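Local coordinates for universal stress protein (Mycobacterium smegmatis, PDB 5AHW) that binds cyclic AMP as a homodimeric universal stress protein and probably takes part in nucleotide signalling or stress responses, at residues Ala3-Val8 with Lys107-Val112; Asn32-Ile37 with Ala83-Glu88. One frame throughout, in Å; residues are numbered along the deposited sequence.

Interaction 1 (Ala3-Val8 with Lys107-Val112); sequences AYQTVV and KADLLV
The Tyr4 ring lies flat over Leu110: CB of Leu110 is 4.0 Å from the ring centroid and only 5° off the ring normal, a CH-pi contact over the face. Leu110 CD2 then reaches Tyr4 CE2 at 3.8 Å, while the ring flank at CD1 runs past CB of Asp109. The tyrosine gets there because its CG stands anti to its own carbonyl carbon (chi1 -68°), and its hydroxyl continues to a hydrogen bond with Asp140. Arg23 of the second subunit adds a cation-pi contact to the same ring, so this end of the contact belongs to the dimer interface.

The Asp109 carboxylate holds the chain where it enters strand 6-8. Its OD2 accepts two backbone N-H groups, from Gln5 N at 2.7 Å and from Thr6 N at 2.8 Å. The geometry separates them: OD2 receives Thr6 N-H on its anti lone pair, whereas Gln5 N comes from above the carboxylate plane, 46° out of it. Thr6 O returns the grip by accepting Asp109 N at 2.9 Å.

Beyond this the strands run parallel, with Val7 paired to Leu110 and Val8 to Leu111. Val8 N bonds to Leu110 O at 2.8 Å, and Val8 O takes Val112 N. On the Val8 face, CG1 of Val8 lies alongside CD1 of Leu111 (3.6 Å) and CG2 rests on Ala108, against helix 95-105; on the other face, Val7 CG1 meets Val112 CG2. The chemistry thus has two regimes: one carboxylate oxygen fixes the entrance by binding consecutive amides, which would probably favour its charged form, and buried aliphatic branches pack on both faces of the two strands, which lead toward Gly10 and Gly114 of the cyclic AMP site.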
loop_
_atom_site.group_PDB
_atom_site.type_symbol
_atom_site.label_atom_id
_atom_site.label_comp_id
_atom_site.label_asym_id
_atom_site.label_seq_id
_atom_site.Cartn_x
_atom_site.Cartn_y
_atom_site.Cartn_z
ATOM N N ALA B 3 7.491 8.623 10.266
ATOM C CA ALA B 3 8.040 8.083 9.040
ATOM C C ALA B 3 8.370 6.558 9.057
ATOM O O ALA B 3 8.852 5.973 10.041
ATOM C CB ALA B 3 9.248 8.908 8.602
ATOM N N TYR B 4 8.047 5.906 7.963
ATOM C CA TYR B 4 8.479 4.552 7.758
ATOM C C TYR B 4 10.028 4.498 7.935
ATOM O O TYR B 4 10.753 5.255 7.267
ATOM C CB TYR B 4 8.063 4.086 6.350
ATOM C CG TYR B 4 6.561 3.903 6.105
ATOM C CD1 TYR B 4 5.694 3.455 7.103
ATOM C CD2 TYR B 4 6.008 4.115 4.839
ATOM C CE1 TYR B 4 4.341 3.240 6.848
ATOM C CE2 TYR B 4 4.654 3.860 4.586
ATOM C CZ TYR B 4 3.835 3.406 5.577
ATOM O OH TYR B 4 2.482 3.193 5.335
ATOM N N GLN B 5 10.490 3.604 8.816
ATOM C CA GLN B 5 11.907 3.347 9.058
ATOM C C GLN B 5 12.396 2.071 8.339
ATOM O O GLN B 5 13.583 1.933 7.985
ATOM C CB GLN B 5 12.163 3.169 10.578
ATOM C CG GLN B 5 11.771 4.333 11.510
ATOM C CD GLN B 5 12.382 4.202 12.938
ATOM O OE1 GLN B 5 11.936 3.393 13.738
ATOM N NE2 GLN B 5 13.408 4.999 13.235
ATOM N N THR B 6 11.494 1.124 8.138
ATOM C CA THR B 6 11.889 -0.186 7.619
ATOM C C THR B 6 10.842 -0.722 6.655
ATOM O O THR B 6 9.739 -0.994 7.043
ATOM C CB THR B 6 12.108 -1.186 8.782
ATOM O OG1 THR B 6 13.113 -0.700 9.685
ATOM C CG2 THR B 6 12.579 -2.533 8.251
ATOM N N VAL B 7 11.215 -0.878 5.403
ATOM C CA VAL B 7 10.274 -1.297 4.376
ATOM C C VAL B 7 10.744 -2.655 3.852
ATOM O O VAL B 7 11.909 -2.832 3.567
ATOM C CB VAL B 7 10.271 -0.323 3.229
ATOM C CG1 VAL B 7 9.342 -0.767 2.151
ATOM C CG2 VAL B 7 9.867 1.079 3.675
ATOM N N VAL B 8 9.824 -3.586 3.753
ATOM C CA VAL B 8 10.087 -4.880 3.182
ATOM C C VAL B 8 9.379 -5.053 1.853
ATOM O O VAL B 8 8.191 -4.810 1.781
ATOM C CB VAL B 8 9.600 -5.993 4.123
ATOM C CG1 VAL B 8 9.767 -7.345 3.434
ATOM C CG2 VAL B 8 10.467 -6.036 5.405
ATOM N N LYS B 107 10.320 -5.935 12.469
ATOM C CA LYS B 107 9.456 -4.859 12.921
ATOM C C LYS B 107 9.197 -3.874 11.775
ATOM O O LYS B 107 9.323 -2.658 11.918
ATOM C CB LYS B 107 10.048 -4.212 14.157
ATOM C CG LYS B 107 10.050 -5.208 15.328
ATOM C CD LYS B 107 10.686 -4.669 16.627
ATOM C CE LYS B 107 11.072 -5.847 17.557
ATOM N NZ LYS B 107 12.362 -5.593 18.285
ATOM N N ALA B 108 8.816 -4.411 10.631
ATOM C CA ALA B 108 8.673 -3.577 9.432
ATOM C C ALA B 108 7.505 -2.601 9.587
ATOM O O ALA B 108 6.521 -2.921 10.198
ATOM C CB ALA B 108 8.428 -4.442 8.237
ATOM N N ASP B 109 7.644 -1.400 9.056
ATOM C CA ASP B 109 6.602 -0.408 9.111
ATOM C C ASP B 109 5.765 -0.571 7.874
ATOM O O ASP B 109 4.612 -0.141 7.837
ATOM C CB ASP B 109 7.230 0.984 9.081
ATOM C CG ASP B 109 8.182 1.198 10.191
ATOM O OD1 ASP B 109 7.718 1.103 11.335
ATOM O OD2 ASP B 109 9.383 1.425 9.957
ATOM N N LEU B 110 6.347 -1.144 6.830
ATOM C CA LEU B 110 5.598 -1.356 5.603
ATOM C C LEU B 110 6.110 -2.572 4.826
ATOM O O LEU B 110 7.311 -2.814 4.700
ATOM C CB LEU B 110 5.721 -0.112 4.726
ATOM C CG LEU B 110 5.102 -0.150 3.322
ATOM C CD1 LEU B 110 3.600 -0.045 3.457
ATOM C CD2 LEU B 110 5.647 0.953 2.428
ATOM N N LEU B 111 5.170 -3.288 4.265
ATOM C CA LEU B 111 5.447 -4.415 3.424
ATOM C C LEU B 111 4.890 -4.152 2.018
ATOM O O LEU B 111 3.745 -3.774 1.871
ATOM C CB LEU B 111 4.721 -5.578 4.093
ATOM C CG LEU B 111 4.812 -6.953 3.523
ATOM C CD1 LEU B 111 6.198 -7.300 2.965
ATOM C CD2 LEU B 111 4.437 -7.803 4.706
ATOM N N VAL B 112 5.703 -4.313 0.981
ATOM C CA VAL B 112 5.311 -3.997 -0.351
ATOM C C VAL B 112 5.285 -5.258 -1.228
ATOM O O VAL B 112 6.232 -6.069 -1.262
ATOM C CB VAL B 112 6.318 -3.005 -0.927
ATOM C CG1 VAL B 112 5.921 -2.534 -2.331
ATOM C CG2 VAL B 112 6.418 -1.807 -0.005
#

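Interaction 2 (Asn32-Ile37 with Ala83-Glu88)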
loop_
_atom_site.group_PDB
_atom_site.type_symbol
_atom_site.label_atom_id
_atom_site.label_comp_id
_atom_site.label_asym_id
_atom_site.label_seq_id
_atom_site.Cartn_x
_atom_site.Cartn_y
_atom_site.Cartn_z
ATOM N N ASN B 32 13.738 8.029 4.055
ATOM C CA ASN B 32 15.018 7.692 4.588
ATOM C C ASN B 32 15.016 6.354 5.338
ATOM O O ASN B 32 15.515 6.277 6.444
ATOM C CB ASN B 32 15.413 8.802 5.544
ATOM C CG ASN B 32 16.883 9.041 5.556
ATOM O OD1 ASN B 32 17.579 8.754 4.578
ATOM N ND2 ASN B 32 17.375 9.589 6.656
ATOM N N ALA B 33 14.402 5.306 4.760
ATOM C CA ALA B 33 14.290 4.014 5.442
ATOM C C ALA B 33 15.244 2.947 4.958
ATOM O O ALA B 33 15.736 2.966 3.835
ATOM C CB ALA B 33 12.867 3.505 5.390
ATOM N N LYS B 34 15.474 1.979 5.823
ATOM C CA LYS B 34 16.091 0.746 5.406
ATOM C C LYS B 34 15.101 0.004 4.474
ATOM O O LYS B 34 13.944 -0.196 4.842
ATOM C CB LYS B 34 16.387 -0.087 6.642
ATOM C CG LYS B 34 17.086 -1.402 6.368
ATOM C CD LYS B 34 17.637 -2.004 7.667
ATOM C CE LYS B 34 18.053 -3.466 7.458
ATOM N NZ LYS B 34 19.051 -3.968 8.468
ATOM N N LEU B 35 15.575 -0.389 3.295
ATOM C CA LEU B 35 14.876 -1.326 2.471
ATOM C C LEU B 35 15.426 -2.784 2.552
ATOM O O LEU B 35 16.647 -3.033 2.391
ATOM C CB LEU B 35 14.946 -0.884 1.055
ATOM C CG LEU B 35 14.174 -1.735 0.063
ATOM C CD1 LEU B 35 12.695 -1.544 0.195
ATOM C CD2 LEU B 35 14.582 -1.333 -1.352
ATOM N N ILE B 36 14.509 -3.728 2.758
ATOM C CA ILE B 36 14.833 -5.151 2.806
ATOM C C ILE B 36 14.153 -5.793 1.592
ATOM O O ILE B 36 12.930 -5.771 1.464
ATOM C CB ILE B 36 14.401 -5.764 4.149
ATOM C CG1 ILE B 36 15.161 -5.098 5.306
ATOM C CG2 ILE B 36 14.728 -7.256 4.208
ATOM C CD1 ILE B 36 14.757 -5.533 6.706
ATOM N N ILE B 37 14.954 -6.304 0.670
ATOM C CA ILE B 37 14.407 -7.013 -0.465
ATOM C C ILE B 37 14.418 -8.498 -0.114
ATOM O O ILE B 37 15.481 -9.067 0.195
ATOM C CB ILE B 37 15.243 -6.750 -1.744
ATOM C CG1 ILE B 37 15.437 -5.243 -1.977
ATOM C CG2 ILE B 37 14.606 -7.430 -2.972
ATOM C CD1 ILE B 37 16.247 -4.878 -3.212
ATOM N N ALA B 83 16.959 4.436 -3.150
ATOM C CA ALA B 83 17.301 3.842 -1.854
ATOM C C ALA B 83 18.825 3.664 -1.704
ATOM O O ALA B 83 19.512 3.332 -2.667
ATOM C CB ALA B 83 16.588 2.510 -1.700
ATOM N N THR B 84 19.335 3.895 -0.502
ATOM C CA THR B 84 20.740 3.783 -0.204
ATOM C C THR B 84 21.033 2.803 0.926
ATOM O O THR B 84 22.188 2.409 1.111
ATOM C CB THR B 84 21.321 5.144 0.256
ATOM O OG1 THR B 84 20.537 5.627 1.355
ATOM C CG2 THR B 84 21.311 6.196 -0.896
ATOM N N ASP B 85 20.038 2.445 1.726
ATOM C CA ASP B 85 20.239 1.448 2.748
ATOM C C ASP B 85 19.436 0.147 2.426
ATOM O O ASP B 85 18.315 -0.015 2.883
ATOM C CB ASP B 85 19.795 2.031 4.068
ATOM C CG ASP B 85 19.971 1.064 5.203
ATOM O OD1 ASP B 85 20.579 0.010 4.955
ATOM O OD2 ASP B 85 19.515 1.365 6.328
ATOM N N ILE B 86 20.055 -0.779 1.688
ATOM C CA ILE B 86 19.389 -1.966 1.118
ATOM C C ILE B 86 20.008 -3.263 1.609
ATOM O O ILE B 86 21.224 -3.444 1.603
ATOM C CB ILE B 86 19.499 -1.945 -0.412
ATOM C CG1 ILE B 86 18.949 -0.620 -0.948
ATOM C CG2 ILE B 86 18.783 -3.131 -1.028
ATOM C CD1 ILE B 86 19.399 -0.307 -2.354
ATOM N N GLU B 87 19.153 -4.190 2.008
ATOM C CA GLU B 87 19.577 -5.450 2.573
ATOM C C GLU B 87 18.916 -6.493 1.689
ATOM O O GLU B 87 17.770 -6.279 1.303
ATOM C CB GLU B 87 19.052 -5.500 3.981
ATOM C CG GLU B 87 19.485 -6.678 4.832
ATOM C CD GLU B 87 18.992 -6.574 6.286
ATOM O OE1 GLU B 87 19.608 -5.785 7.034
ATOM O OE2 GLU B 87 17.991 -7.274 6.672
ATOM N N GLU B 88 19.615 -7.567 1.299
ATOM C CA GLU B 88 18.961 -8.658 0.520
ATOM C C GLU B 88 18.714 -9.874 1.463
ATOM O O GLU B 88 19.627 -10.237 2.252
ATOM C CB GLU B 88 19.843 -9.073 -0.647
ATOM C CG GLU B 88 20.302 -7.991 -1.594
ATOM C CD GLU B 88 21.368 -8.484 -2.547
ATOM O OE1 GLU B 88 21.630 -9.680 -2.564
ATOM O OE2 GLU B 88 21.983 -7.715 -3.296
#
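Strands 34-37 and 86-88 run parallel, their short axes 4.7 Å apart and 21° from alignment, with Leu35 paired to Ile86, Ile36 to Glu87 and Ile37 to Glu88. Three backbone bonds zigzag between them: Leu35 N to Asp85 O (2.8 Å), Glu87 N back to Leu35 O, and Ile37 N to Glu87 O (2.9 Å). The alpha hydrogens of Lys34, Ile36, Ile86 and Glu88 fill in with weaker CA-H...O contacts, the shortest from Ile86 CA to Leu35 O.

On the face bearing Ile36 and Glu87 the contact is largely polar. With CG anti to the backbone N (chi1 -178°), Lys34 sends an extended chain across to the Glu87 carboxylate, where NZ and OE1 form a salt bridge. The modelled separation is very short and OE1 is crowded, so its exact geometry is doubtful. Lower down the chain, Lys34 CB lies 3.5 Å from Asp85 OD2. Ile36 stands beside Glu87, pointing the same way, and its CD1 approaches Glu87 OE2 at 3.7 Å; that oxygen also has a long, weak ion pair with Arg89.

The opposite face is mainly aliphatic within the contact. Ile37 CD1 packs on Ile86 CG2 at 3.8 Å, their side chains crossing at a slant, and Leu35 CD2 lies more loosely against Ala83 CB (4.3 Å). Helix 65-80 meets this face through Leu71 and Ala74, which touch Ile37, and Ala78, which touches Leu35. Glu88 is the polar exception, bonded through OE2 to Asn75. Strand 34-41, that helix and the neighbouring parallel strand 86-92 form a beta-alpha-beta crossover, although residues 44-62 of the connection are not modelled, as expected of the Rossmann-like universal stress protein fold, here at one edge of the chain's sheet.

Overall arrangement
Both contacts belong to one parallel sheet, ordered 86-92, 34-41, 6-10, 110-114, 140-144, and interaction 2 is nested in the chain loop closed by interaction 1. Their centres are 10 Å apart, and strands 6-10 and 34-41 join them directly: probable hydrogen bonds run from Ile36 N to Val7 O and from Val7 N to Lys34 O, both 2.9 Å. Interaction 1 is the more buried contact, between two inner strands, and reaches the second subunit; its Asp109 carboxylate serves backbone amides. Interaction 2, at the partly buried sheet margin, touches no other chain of the assembly and has one salt bridge between side chains, its exact geometry doubtful.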